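Local coordinates for protein nitrite oxidoreductase subunit A (Kuenenia stuttgartiensis, PDB 7B04) that forms the NarG-like molybdopterin oxidoreductase subunit, holding molybdenum, guanylate-bearing pterin cofactors and an iron/sulfur cluster within one chain, at residues P349-T354 with H847-E852; N353-L358 with T536-S541. All coordinates share one frame; numbering follows the deposited sequence.

Contact 1 (P349-T354 with H847-E852); sequences PIRNNT and HREGPE. With MD1 (phosphoric acid 4-(2-amino-4-oxo-3,4,5,6,-tetrahydro-pteridin-6-yl)-2-hydroxy-3,4-dimercapto-but-3-en-yl ester guanylate ester), chain C.
Arg351 and Glu849 join the two loops by a salt bridge, with NH1 of Arg351 3.2 Å from OE2 of Glu849. The bond is nearly straight (165°), meets the carboxylate on its syn side, a little out of the carboxylate plane, and lies in the guanidinium plane; the two planes are tilted by only 16° to each other. Arginine suits this place because its long chain, leaving with CG anti to the backbone N (chi1 -176°) and bending at chi3, carries the charge across while NE still bonds to the carbonyl of Met500. The methyl CG2 of Thr354 backs one face of the guanidinium, 3.3 Å above its plane. Glu849, folded back at chi2, has a second partner for OE1 in Thr854. This is the looser side, where Arg351 is partly exposed.

The other side is buried. CB of Thr354 lies 3.6 Å from NE2 of His847, whose ring presents its edge to the threonine backbone. Asn353 takes a left-handed backbone conformation, which asparagine tolerates well, and lays ND2 3.3 Å from CA of Gly850, a residue with no side chain to obstruct the amide. The same turn directs N of Asn353 to O6 of the MD1 guanine, 2.8 Å away, so the loop reads the base with its backbone.

Segment 349-354 links strand 346-347, at the edge of the parallel sheet, to helix 355-368, with helix 494-501 packed against Ile350 and Thr354. Segment 847-852 begins on strand 847-848, which pairs antiparallel with strand 860-862.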
loop_
_atom_site.group_PDB
_atom_site.type_symbol
_atom_site.label_atom_id
_atom_site.label_comp_id
_atom_site.label_asym_id
_atom_site.label_seq_id
_atom_site.Cartn_x
_atom_site.Cartn_y
_atom_site.Cartn_z
ATOM N N PRO B 349 -3.798 -6.745 -23.993
ATOM C CA PRO B 349 -5.163 -6.775 -23.459
ATOM C C PRO B 349 -5.813 -8.121 -23.736
ATOM O O PRO B 349 -5.523 -8.784 -24.735
ATOM C CB PRO B 349 -5.871 -5.644 -24.218
ATOM C CG PRO B 349 -4.766 -4.773 -24.728
ATOM C CD PRO B 349 -3.631 -5.705 -25.021
ATOM N N ILE B 350 -6.705 -8.527 -22.835
ATOM C CA ILE B 350 -7.373 -9.816 -22.949
ATOM C C ILE B 350 -8.730 -9.724 -22.269
ATOM O O ILE B 350 -8.931 -8.926 -21.348
ATOM C CB ILE B 350 -6.512 -10.954 -22.348
ATOM C CG1 ILE B 350 -7.028 -12.322 -22.798
ATOM C CG2 ILE B 350 -6.475 -10.860 -20.831
ATOM C CD1 ILE B 350 -6.055 -13.450 -22.558
ATOM N N ARG B 351 -9.670 -10.542 -22.737
ATOM C CA ARG B 351 -10.948 -10.680 -22.060
ATOM C C ARG B 351 -10.768 -11.558 -20.832
ATOM O O ARG B 351 -9.999 -12.523 -20.848
ATOM C CB ARG B 351 -11.991 -11.282 -23.008
ATOM C CG ARG B 351 -13.393 -11.392 -22.428
ATOM C CD ARG B 351 -14.414 -11.703 -23.516
ATOM N NE ARG B 351 -14.206 -13.014 -24.125
ATOM C CZ ARG B 351 -14.767 -14.140 -23.694
ATOM N NH1 ARG B 351 -14.520 -15.285 -24.314
ATOM N NH2 ARG B 351 -15.570 -14.120 -22.640
ATOM N N ASN B 352 -11.482 -11.222 -19.764
ATOM C CA ASN B 352 -11.291 -11.921 -18.502
ATOM C C ASN B 352 -11.822 -13.348 -18.581
ATOM O O ASN B 352 -12.792 -13.637 -19.289
ATOM C CB ASN B 352 -11.959 -11.151 -17.366
ATOM C CG ASN B 352 -11.740 -9.652 -17.471
ATOM O OD1 ASN B 352 -12.144 -9.021 -18.449
ATOM N ND2 ASN B 352 -11.094 -9.074 -16.464
ATOM N N ASN B 353 -11.166 -14.240 -17.832
ATOM C CA ASN B 353 -11.528 -15.653 -17.740
ATOM C C ASN B 353 -11.318 -16.381 -19.064
ATOM O O ASN B 353 -12.069 -17.304 -19.401
ATOM C CB ASN B 353 -12.972 -15.827 -17.249
ATOM C CG ASN B 353 -13.212 -17.174 -16.594
ATOM O OD1 ASN B 353 -12.338 -18.039 -16.580
ATOM N ND2 ASN B 353 -14.406 -17.354 -16.046
ATOM N N THR B 354 -10.307 -15.959 -19.844
ATOM C CA THR B 354 -10.042 -16.577 -21.140
ATOM C C THR B 354 -8.559 -16.847 -21.408
ATOM O O THR B 354 -8.180 -17.006 -22.575
ATOM C CB THR B 354 -10.580 -15.720 -22.300
ATOM O OG1 THR B 354 -9.816 -14.512 -22.405
ATOM C CG2 THR B 354 -12.049 -15.380 -22.102
ATOM N N HIS B 847 -10.001 -24.722 -23.147
ATOM C CA HIS B 847 -10.585 -23.471 -22.685
ATOM C C HIS B 847 -12.059 -23.683 -22.373
ATOM O O HIS B 847 -12.789 -24.292 -23.162
ATOM C CB HIS B 847 -10.427 -22.364 -23.725
ATOM C CG HIS B 847 -11.121 -21.093 -23.351
ATOM N ND1 HIS B 847 -12.439 -20.843 -23.668
ATOM C CD2 HIS B 847 -10.687 -20.009 -22.667
ATOM C CE1 HIS B 847 -12.783 -19.655 -23.205
ATOM N NE2 HIS B 847 -11.738 -19.127 -22.593
ATOM N N ARG B 848 -12.491 -23.181 -21.221
ATOM C CA ARG B 848 -13.884 -23.269 -20.811
ATOM C C ARG B 848 -14.337 -21.917 -20.285
ATOM O O ARG B 848 -13.576 -21.218 -19.610
ATOM C CB ARG B 848 -14.087 -24.343 -19.733
ATOM C CG ARG B 848 -13.793 -25.758 -20.200
ATOM C CD ARG B 848 -14.121 -26.772 -19.116
ATOM N NE ARG B 848 -15.555 -26.840 -18.851
ATOM C CZ ARG B 848 -16.109 -27.622 -17.931
ATOM N NH1 ARG B 848 -17.424 -27.619 -17.762
ATOM N NH2 ARG B 848 -15.350 -28.406 -17.178
ATOM N N GLU B 849 -15.580 -21.561 -20.593
ATOM C CA GLU B 849 -16.155 -20.321 -20.103
ATOM C C GLU B 849 -16.565 -20.487 -18.646
ATOM O O GLU B 849 -16.788 -21.597 -18.162
ATOM C CB GLU B 849 -17.363 -19.905 -20.945
ATOM C CG GLU B 849 -17.045 -19.576 -22.397
ATOM C CD GLU B 849 -16.196 -18.327 -22.552
ATOM O OE1 GLU B 849 -16.295 -17.421 -21.698
ATOM O OE2 GLU B 849 -15.430 -18.245 -23.535
ATOM N N GLY B 850 -16.602 -19.375 -17.926
ATOM C CA GLY B 850 -16.960 -19.413 -16.531
ATOM C C GLY B 850 -18.423 -19.736 -16.305
ATOM O O GLY B 850 -19.287 -19.443 -17.138
ATOM N N PRO B 851 -18.727 -20.359 -15.162
ATOM C CA PRO B 851 -20.134 -20.617 -14.819
ATOM C C PRO B 851 -20.929 -19.349 -14.588
ATOM O O PRO B 851 -22.162 -19.396 -14.626
ATOM C CB PRO B 851 -20.040 -21.457 -13.535
ATOM C CG PRO B 851 -18.652 -21.999 -13.534
ATOM C CD PRO B 851 -17.806 -20.957 -14.189
ATOM N N GLU B 852 -20.272 -18.235 -14.287
ATOM C CA GLU B 852 -20.963 -16.952 -14.259
ATOM C C GLU B 852 -20.231 -15.821 -14.973
ATOM O O GLU B 852 -20.903 -14.944 -15.519
ATOM C CB GLU B 852 -21.228 -16.536 -12.805
ATOM C CG GLU B 852 -22.074 -15.299 -12.651
ATOM C CD GLU B 852 -22.594 -15.137 -11.243
ATOM O OE1 GLU B 852 -22.309 -16.018 -10.408
ATOM O OE2 GLU B 852 -23.284 -14.134 -10.968
HETATM P PB MD1 C . -2.477 -10.852 -7.132
HETATM O O3B MD1 C . -4.106 -10.820 -7.373
HETATM O O1B MD1 C . -1.825 -9.756 -7.941
HETATM O O2B MD1 C . -1.933 -12.191 -7.568
HETATM O O3A MD1 C . -2.177 -10.618 -5.525
HETATM C C10 MD1 C . -2.529 -11.596 -4.584
HETATM C C11 MD1 C . -1.479 -11.589 -3.436
HETATM O O11 MD1 C . -1.036 -10.056 -3.274
HETATM C C12 MD1 C . -1.982 -12.216 -2.362
HETATM S S12 MD1 C . -3.032 -13.676 -2.616
HETATM C C13 MD1 C . -1.729 -11.868 -0.871
HETATM S S13 MD1 C . -2.552 -12.934 0.346
HETATM C C14 MD1 C . -0.963 -10.761 -0.368
HETATM N N15 MD1 C . -1.804 -9.469 -0.811
HETATM C C16 MD1 C . -1.069 -8.275 -0.717
HETATM C C15 MD1 C . -1.673 -7.005 -0.232
HETATM O O14 MD1 C . -2.810 -6.972 0.099
HETATM N N17 MD1 C . -0.832 -5.779 -0.168
HETATM C C17 MD1 C . 0.652 -5.827 -0.604
HETATM N N16 MD1 C . 1.464 -4.627 -0.536
HETATM N N18 MD1 C . 1.266 -7.116 -1.098
HETATM C C20 MD1 C . 0.466 -8.312 -1.164
HETATM N N8 MD1 C . 0.988 -9.538 -1.620
HETATM C C7 MD1 C . 0.509 -10.755 -0.690
HETATM P PA MD1 C . -4.909 -9.639 -8.196
HETATM O O1A MD1 C . -6.370 -9.720 -7.828
HETATM O O2A MD1 C . -4.346 -8.300 -7.788
HETATM O "O5'" MD1 C . -4.760 -9.818 -9.828
HETATM C "C5'" MD1 C . -3.634 -9.301 -10.470
HETATM C "C4'" MD1 C . -3.998 -8.744 -11.891
HETATM O "O4'" MD1 C . -4.740 -9.804 -12.764
HETATM C "C1'" MD1 C . -5.891 -8.979 -13.405
HETATM N N9 MD1 C . -7.012 -9.846 -13.855
HETATM C C4 MD1 C . -6.837 -10.667 -14.885
HETATM N N3 MD1 C . -5.658 -10.935 -15.758
HETATM C C2 MD1 C . -5.754 -11.916 -16.837
HETATM N N2 MD1 C . -4.605 -12.177 -17.684
HETATM N N1 MD1 C . -6.991 -12.626 -17.058
HETATM C C6 MD1 C . -8.118 -12.362 -16.217
HETATM O O6 MD1 C . -9.135 -12.941 -16.392
HETATM C C5 MD1 C . -8.009 -11.330 -15.088
HETATM N N7 MD1 C . -8.883 -10.904 -14.181
HETATM C C8 MD1 C . -8.276 -9.980 -13.409
HETATM C "C2'" MD1 C . -6.241 -8.233 -12.437
HETATM O "O2'" MD1 C . -7.011 -7.092 -12.914
HETATM C "C3'" MD1 C . -4.791 -7.743 -11.794
HETATM O "O3'" MD1 C . -4.255 -6.632 -12.568
#

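Contact 2 (N353-L358 with T536-S541). With MD1 (phosphoric acid 4-(2-amino-4-oxo-3,4,5,6,-tetrahydro-pteridin-6-yl)-2-hydroxy-3,4-dimercapto-but-3-en-yl ester guanylate ester), chain C.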
loop_
_atom_site.group_PDB
_atom_site.type_symbol
_atom_site.label_atom_id
_atom_site.label_comp_id
_atom_site.label_asym_id
_atom_site.label_seq_id
_atom_site.Cartn_x
_atom_site.Cartn_y
_atom_site.Cartn_z
ATOM N N ASN B 353 -11.166 -14.240 -17.832
ATOM C CA ASN B 353 -11.528 -15.653 -17.740
ATOM C C ASN B 353 -11.318 -16.381 -19.064
ATOM O O ASN B 353 -12.069 -17.304 -19.401
ATOM C CB ASN B 353 -12.972 -15.827 -17.249
ATOM C CG ASN B 353 -13.212 -17.174 -16.594
ATOM O OD1 ASN B 353 -12.338 -18.039 -16.580
ATOM N ND2 ASN B 353 -14.406 -17.354 -16.046
ATOM N N THR B 354 -10.307 -15.959 -19.844
ATOM C CA THR B 354 -10.042 -16.577 -21.140
ATOM C C THR B 354 -8.559 -16.847 -21.408
ATOM O O THR B 354 -8.180 -17.006 -22.575
ATOM C CB THR B 354 -10.580 -15.720 -22.300
ATOM O OG1 THR B 354 -9.816 -14.512 -22.405
ATOM C CG2 THR B 354 -12.049 -15.380 -22.102
ATOM N N ASP B 355 -7.700 -16.900 -20.382
ATOM C CA ASP B 355 -6.271 -17.027 -20.659
ATOM C C ASP B 355 -5.885 -18.417 -21.145
ATOM O O ASP B 355 -4.847 -18.560 -21.800
ATOM C CB ASP B 355 -5.431 -16.700 -19.421
ATOM C CG ASP B 355 -5.380 -15.218 -19.118
ATOM O OD1 ASP B 355 -4.396 -14.775 -18.493
ATOM O OD2 ASP B 355 -6.336 -14.500 -19.490
ATOM N N THR B 356 -6.676 -19.447 -20.826
ATOM C CA THR B 356 -6.345 -20.786 -21.303
ATOM C C THR B 356 -6.270 -20.811 -22.821
ATOM O O THR B 356 -5.348 -21.402 -23.395
ATOM C CB THR B 356 -7.368 -21.810 -20.807
ATOM O OG1 THR B 356 -7.415 -21.794 -19.375
ATOM C CG2 THR B 356 -6.985 -23.209 -21.279
ATOM N N ALA B 357 -7.222 -20.155 -23.486
ATOM C CA ALA B 357 -7.220 -20.127 -24.942
ATOM C C ALA B 357 -5.970 -19.443 -25.484
ATOM O O ALA B 357 -5.368 -19.919 -26.452
ATOM C CB ALA B 357 -8.480 -19.427 -25.450
ATOM N N LEU B 358 -5.546 -18.344 -24.851
ATOM C CA LEU B 358 -4.397 -17.592 -25.347
ATOM C C LEU B 358 -3.144 -18.458 -25.385
ATOM O O LEU B 358 -2.435 -18.501 -26.397
ATOM C CB LEU B 358 -4.166 -16.355 -24.480
ATOM C CG LEU B 358 -2.941 -15.511 -24.837
ATOM C CD1 LEU B 358 -3.089 -14.900 -26.221
ATOM C CD2 LEU B 358 -2.697 -14.434 -23.792
ATOM N N THR B 536 -7.885 -23.944 -12.628
ATOM C CA THR B 536 -7.221 -25.239 -12.776
ATOM C C THR B 536 -6.740 -25.462 -14.200
ATOM O O THR B 536 -5.591 -25.863 -14.426
ATOM C CB THR B 536 -8.187 -26.366 -12.380
ATOM O OG1 THR B 536 -8.686 -26.142 -11.060
ATOM C CG2 THR B 536 -7.476 -27.721 -12.410
ATOM N N LEU B 537 -7.603 -25.183 -15.168
ATOM C CA LEU B 537 -7.220 -25.288 -16.569
ATOM C C LEU B 537 -6.185 -24.235 -16.930
ATOM O O LEU B 537 -5.230 -24.512 -17.669
ATOM C CB LEU B 537 -8.456 -25.115 -17.453
ATOM C CG LEU B 537 -9.428 -26.275 -17.555
ATOM C CD1 LEU B 537 -10.748 -25.722 -18.052
ATOM C CD2 LEU B 537 -8.877 -27.328 -18.493
ATOM N N MET B 538 -6.365 -23.020 -16.414
ATOM C CA MET B 538 -5.449 -21.925 -16.716
ATOM C C MET B 538 -4.034 -22.234 -16.238
ATOM O O MET B 538 -3.063 -22.019 -16.968
ATOM C CB MET B 538 -5.959 -20.639 -16.066
ATOM C CG MET B 538 -6.777 -19.759 -16.983
ATOM S SD MET B 538 -7.750 -18.596 -15.998
ATOM C CE MET B 538 -7.880 -17.190 -17.086
ATOM N N ASN B 539 -3.897 -22.754 -15.017
ATOM C CA ASN B 539 -2.565 -23.051 -14.505
ATOM C C ASN B 539 -1.916 -24.170 -15.305
ATOM O O ASN B 539 -0.717 -24.117 -15.605
ATOM C CB ASN B 539 -2.640 -23.407 -13.024
ATOM C CG ASN B 539 -3.260 -22.305 -12.201
ATOM O OD1 ASN B 539 -4.302 -22.495 -11.591
ATOM N ND2 ASN B 539 -2.624 -21.141 -12.187
ATOM N N ARG B 540 -2.694 -25.193 -15.659
ATOM C CA ARG B 540 -2.197 -26.208 -16.576
ATOM C C ARG B 540 -1.811 -25.579 -17.908
ATOM O O ARG B 540 -0.803 -25.956 -18.517
ATOM C CB ARG B 540 -3.250 -27.296 -16.776
ATOM C CG ARG B 540 -3.523 -28.124 -15.536
ATOM C CD ARG B 540 -4.753 -28.989 -15.726
ATOM N NE ARG B 540 -4.561 -29.973 -16.787
ATOM C CZ ARG B 540 -5.540 -30.691 -17.325
ATOM N NH1 ARG B 540 -6.788 -30.537 -16.902
ATOM N NH2 ARG B 540 -5.273 -31.563 -18.287
ATOM N N SER B 541 -2.608 -24.614 -18.375
ATOM C CA SER B 541 -2.286 -23.907 -19.609
ATOM C C SER B 541 -0.973 -23.141 -19.495
ATOM O O SER B 541 -0.284 -22.938 -20.500
ATOM C CB SER B 541 -3.433 -22.962 -19.971
ATOM O OG SER B 541 -3.100 -22.127 -21.063
HETATM P PB MD1 C . -2.477 -10.852 -7.132
HETATM O O3B MD1 C . -4.106 -10.820 -7.373
HETATM O O1B MD1 C . -1.825 -9.756 -7.941
HETATM O O2B MD1 C . -1.933 -12.191 -7.568
HETATM O O3A MD1 C . -2.177 -10.618 -5.525
HETATM C C10 MD1 C . -2.529 -11.596 -4.584
HETATM C C11 MD1 C . -1.479 -11.589 -3.436
HETATM O O11 MD1 C . -1.036 -10.056 -3.274
HETATM C C12 MD1 C . -1.982 -12.216 -2.362
HETATM S S12 MD1 C . -3.032 -13.676 -2.616
HETATM C C13 MD1 C . -1.729 -11.868 -0.871
HETATM S S13 MD1 C . -2.552 -12.934 0.346
HETATM C C14 MD1 C . -0.963 -10.761 -0.368
HETATM N N15 MD1 C . -1.804 -9.469 -0.811
HETATM C C16 MD1 C . -1.069 -8.275 -0.717
HETATM C C15 MD1 C . -1.673 -7.005 -0.232
HETATM O O14 MD1 C . -2.810 -6.972 0.099
HETATM N N17 MD1 C . -0.832 -5.779 -0.168
HETATM C C17 MD1 C . 0.652 -5.827 -0.604
HETATM N N16 MD1 C . 1.464 -4.627 -0.536
HETATM N N18 MD1 C . 1.266 -7.116 -1.098
HETATM C C20 MD1 C . 0.466 -8.312 -1.164
HETATM N N8 MD1 C . 0.988 -9.538 -1.620
HETATM C C7 MD1 C . 0.509 -10.755 -0.690
HETATM P PA MD1 C . -4.909 -9.639 -8.196
HETATM O O1A MD1 C . -6.370 -9.720 -7.828
HETATM O O2A MD1 C . -4.346 -8.300 -7.788
HETATM O "O5'" MD1 C . -4.760 -9.818 -9.828
HETATM C "C5'" MD1 C . -3.634 -9.301 -10.470
HETATM C "C4'" MD1 C . -3.998 -8.744 -11.891
HETATM O "O4'" MD1 C . -4.740 -9.804 -12.764
HETATM C "C1'" MD1 C . -5.891 -8.979 -13.405
HETATM N N9 MD1 C . -7.012 -9.846 -13.855
HETATM C C4 MD1 C . -6.837 -10.667 -14.885
HETATM N N3 MD1 C . -5.658 -10.935 -15.758
HETATM C C2 MD1 C . -5.754 -11.916 -16.837
HETATM N N2 MD1 C . -4.605 -12.177 -17.684
HETATM N N1 MD1 C . -6.991 -12.626 -17.058
HETATM C C6 MD1 C . -8.118 -12.362 -16.217
HETATM O O6 MD1 C . -9.135 -12.941 -16.392
HETATM C C5 MD1 C . -8.009 -11.330 -15.088
HETATM N N7 MD1 C . -8.883 -10.904 -14.181
HETATM C C8 MD1 C . -8.276 -9.980 -13.409
HETATM C "C2'" MD1 C . -6.241 -8.233 -12.437
HETATM O "O2'" MD1 C . -7.011 -7.092 -12.914
HETATM C "C3'" MD1 C . -4.791 -7.743 -11.794
HETATM O "O3'" MD1 C . -4.255 -6.632 -12.568
#
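Met538 reaches from its helix to the first turn of helix 355-368, its chain extended beyond CG so that the terminal methyl CE rests 3.4 Å from CB of Asp355 and close to that residue's backbone N. A long, flexible, unbranched side chain fits here: it brings a nonpolar tip to the base of an acidic residue while the carboxylate stays turned to the ligand. With CG beside its backbone N (chi1 -74°), Asp355 aims both oxygens at the guanine of MD1. OD1 of Asp355 lies 2.7 Å from N2 of MD1 and OD2 3.1 Å from N1, a two-pronged match to the donor edge of the base; a further bond from N2 to OD2 is weak. Tyr542 adds a weak bond to OD1.

Helix 355-368 follows strand 346-347 of a parallel five-stranded sheet, and the nucleotide meets its N-terminal turn, as in Rossmann-like nucleotide sites. The helix start would probably favour the negative charge of Asp355.

Thr356 lies aslant the Met538 chain, OG1 of Thr356 standing 3.2 Å from CG of Met538. CA of Thr356 and CA of Met538 are 4.8 Å apart, a closeness that small and slender side chains permit. One turn on, Ser541 points at Thr356: CB of Ser541 packs 3.8 Å from the methyl CG2 of Thr356, and OG, anti to its own backbone N, gives a weak bond to O of Thr356 at 3.3 Å.

How the contacts relate
Both contacts are mainly buried and start from the same piece of chain, sharing Asn353 and Thr354, with centres about 8 Å apart. Contact 1 holds the loop before helix 355-368 and is the more polar, with an ion pair at its partly exposed edge; at the other end of the loop Pro349 touches Glu157 of the nitrite oxidoreductase subunit B chain. Contact 2 lies wholly inside, helix against helix, and relies on methionine, threonine and serine packing. The two meet where CD1 of Ile350 packs on Asp355 and Leu358, and where Arg848 touches Leu537. Together they grip the guanine of one MD1 through the backbone N of the shared Asn353 and, in contact 2 alone, the carboxylate of Asp355.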